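Local coordinates for protein RPA0582 (PDB 3HHL) that is of unknown function but belongs to the DUF1330 family, whose ferredoxin-like subunits probably pair as dimeric alpha-beta barrels, at residues Gly4-Thr9 with His116-Val121. Residues are numbered along the deposited sequence; the frame is centred on the assembly and turned at random.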
loop_
_atom_site.group_PDB
_atom_site.type_symbol
_atom_site.label_atom_id
_atom_site.label_comp_id
_atom_site.label_asym_id
_atom_site.label_seq_id
_atom_site.Cartn_x
_atom_site.Cartn_y
_atom_site.Cartn_z
ATOM N N GLY A 4 15.571 4.016 -7.130
ATOM C CA GLY A 4 14.518 3.346 -6.440
ATOM C C GLY A 4 14.674 1.869 -6.633
ATOM O O GLY A 4 15.627 1.392 -7.215
ATOM N N HIS A 5 13.708 1.145 -6.117
ATOM C CA HIS A 5 13.688 -0.281 -6.201
ATOM C C HIS A 5 12.793 -0.639 -7.344
ATOM O O HIS A 5 11.645 -0.249 -7.380
ATOM C CB HIS A 5 13.155 -0.857 -4.901
ATOM C CG HIS A 5 13.902 -0.393 -3.699
ATOM N ND1 HIS A 5 14.858 -1.165 -3.068
ATOM C CD2 HIS A 5 13.843 0.776 -3.020
ATOM C CE1 HIS A 5 15.347 -0.487 -2.044
ATOM N NE2 HIS A 5 14.758 0.695 -1.998
ATOM N N ILE A 6 13.328 -1.397 -8.274
ATOM C CA ILE A 6 12.624 -1.725 -9.493
ATOM C C ILE A 6 12.389 -3.214 -9.595
ATOM O O ILE A 6 11.320 -3.644 -9.955
ATOM C CB ILE A 6 13.447 -1.259 -10.681
ATOM C CG1 ILE A 6 13.466 0.275 -10.700
ATOM C CG2 ILE A 6 12.929 -1.856 -11.990
ATOM C CD1 ILE A 6 14.659 0.847 -11.420
ATOM N N ASP A 7 13.409 -3.998 -9.285
ATOM C CA ASP A 7 13.322 -5.446 -9.405
ATOM C C ASP A 7 13.544 -6.139 -8.077
ATOM O O ASP A 7 14.092 -5.587 -7.169
ATOM C CB ASP A 7 14.380 -5.978 -10.394
ATOM C CG ASP A 7 14.049 -5.680 -11.863
ATOM O OD1 ASP A 7 12.886 -5.848 -12.313
ATOM O OD2 ASP A 7 14.997 -5.288 -12.564
ATOM N N PRO A 8 13.085 -7.370 -7.966
ATOM C CA PRO A 8 13.360 -8.156 -6.782
ATOM C C PRO A 8 14.783 -8.704 -6.853
ATOM O O PRO A 8 15.271 -8.931 -7.954
ATOM C CB PRO A 8 12.349 -9.267 -6.890
ATOM C CG PRO A 8 12.097 -9.361 -8.332
ATOM C CD PRO A 8 12.151 -8.031 -8.873
ATOM N N THR A 9 15.438 -8.878 -5.710
ATOM C CA THR A 9 16.759 -9.480 -5.686
ATOM C C THR A 9 16.594 -11.018 -5.694
ATOM O O THR A 9 15.533 -11.576 -5.342
ATOM C CB THR A 9 17.598 -9.079 -4.453
ATOM O OG1 THR A 9 17.108 -9.766 -3.301
ATOM C CG2 THR A 9 17.593 -7.586 -4.174
ATOM N N HIS A 116 9.764 -3.732 -20.409
ATOM C CA HIS A 116 9.095 -2.444 -20.392
ATOM C C HIS A 116 8.924 -1.931 -18.973
ATOM O O HIS A 116 9.033 -0.727 -18.741
ATOM C CB HIS A 116 7.747 -2.527 -21.065
ATOM C CG HIS A 116 7.829 -2.839 -22.522
ATOM N ND1 HIS A 116 8.255 -1.915 -23.453
ATOM C CD2 HIS A 116 7.521 -3.964 -23.212
ATOM C CE1 HIS A 116 8.201 -2.459 -24.654
ATOM N NE2 HIS A 116 7.774 -3.706 -24.533
ATOM N N ARG A 117 8.642 -2.828 -18.026
ATOM C CA ARG A 117 8.507 -2.406 -16.634
ATOM C C ARG A 117 9.846 -1.816 -16.205
ATOM O O ARG A 117 9.902 -0.760 -15.580
ATOM C CB ARG A 117 8.077 -3.564 -15.697
ATOM C CG ARG A 117 7.487 -3.100 -14.349
ATOM C CD ARG A 117 7.400 -4.198 -13.285
ATOM N NE ARG A 117 7.090 -3.621 -11.975
ATOM C CZ ARG A 117 7.989 -3.136 -11.110
ATOM N NH1 ARG A 117 9.282 -3.164 -11.382
ATOM N NH2 ARG A 117 7.591 -2.606 -9.958
ATOM N N GLN A 118 10.923 -2.485 -16.593
ATOM C CA GLN A 118 12.258 -2.093 -16.126
ATOM C C GLN A 118 12.609 -0.709 -16.612
ATOM O O GLN A 118 13.220 0.077 -15.897
ATOM C CB GLN A 118 13.307 -3.131 -16.532
ATOM C CG GLN A 118 13.208 -4.412 -15.669
ATOM C CD GLN A 118 14.013 -5.619 -16.188
ATOM O OE1 GLN A 118 14.283 -5.756 -17.389
ATOM N NE2 GLN A 118 14.363 -6.515 -15.273
ATOM N N ALA A 119 12.157 -0.403 -17.820
ATOM C CA ALA A 119 12.333 0.925 -18.404
ATOM C C ALA A 119 11.424 1.978 -17.779
ATOM O O ALA A 119 11.806 3.148 -17.730
ATOM C CB ALA A 119 12.129 0.873 -19.923
ATOM N N ALA A 120 10.245 1.572 -17.302
ATOM C CA ALA A 120 9.209 2.513 -16.856
ATOM C C ALA A 120 9.390 2.989 -15.425
ATOM O O ALA A 120 9.083 4.150 -15.122
ATOM C CB ALA A 120 7.825 1.908 -17.007
ATOM N N VAL A 121 9.857 2.108 -14.542
ATOM C CA VAL A 121 9.677 2.332 -13.121
ATOM C C VAL A 121 10.847 3.109 -12.528
ATOM O O VAL A 121 12.010 2.765 -12.705
ATOM C CB VAL A 121 9.419 1.006 -12.358
ATOM C CG1 VAL A 121 9.324 1.241 -10.848
ATOM C CG2 VAL A 121 8.137 0.340 -12.872
HETATM O O HOH W 1 10.660 -4.976 -13.252
#
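Ile6 and Asp7 meet Arg117, Gln118 and Val121 in a mixed polar and apolar contact between the N-terminal loop and the end of helix 108-120. The chain has a ferredoxin-like alpha-beta fold with a four-stranded antiparallel sheet, as in the dimeric alpha-beta barrel clan. Here the chain passes from that helix into strand 121-128, outermost in this chain's sheet, and the loop leads into helix 10-18. Arg117 reaches the loop backbone with a chain extended from CG to NE. Its NH1 donates to Ile6 O in a bent, weak hydrogen bond. Ile6 O lies at the edge of the guanidinium, near its plane. Arg117 NH2 bonds to Ser124 OG, which also binds His5 O. The two amino nitrogens thus have different partners. With chi1 at -68°, Ile6 CG1 stands beside its backbone N and comes up to Val121. It lies 3.5 Å from Val121 O. Ile6 CG1 and Val121 CG1 are 4.3 Å apart. Ile6 CG2 faces Gln118 CA. The Asp7 and Gln118 side chains cross at about a right angle. Gln118 NE2 donates a hydrogen bond to Asp7 OD2 (3.0 Å), on the syn side but 33° out of the carboxylate plane. A water accepts from Arg117 NH1 and donates to Asp7 OD1, linking two opposite charges whose atoms stay 4.6 Å apart. An alanine in place of Asp7 would probably leave this water and the Gln118 amide without their carboxylate partner. Val121 CG2 lies over the centre of one face of the Arg117 guanidinium, 3.9 Å above its plane.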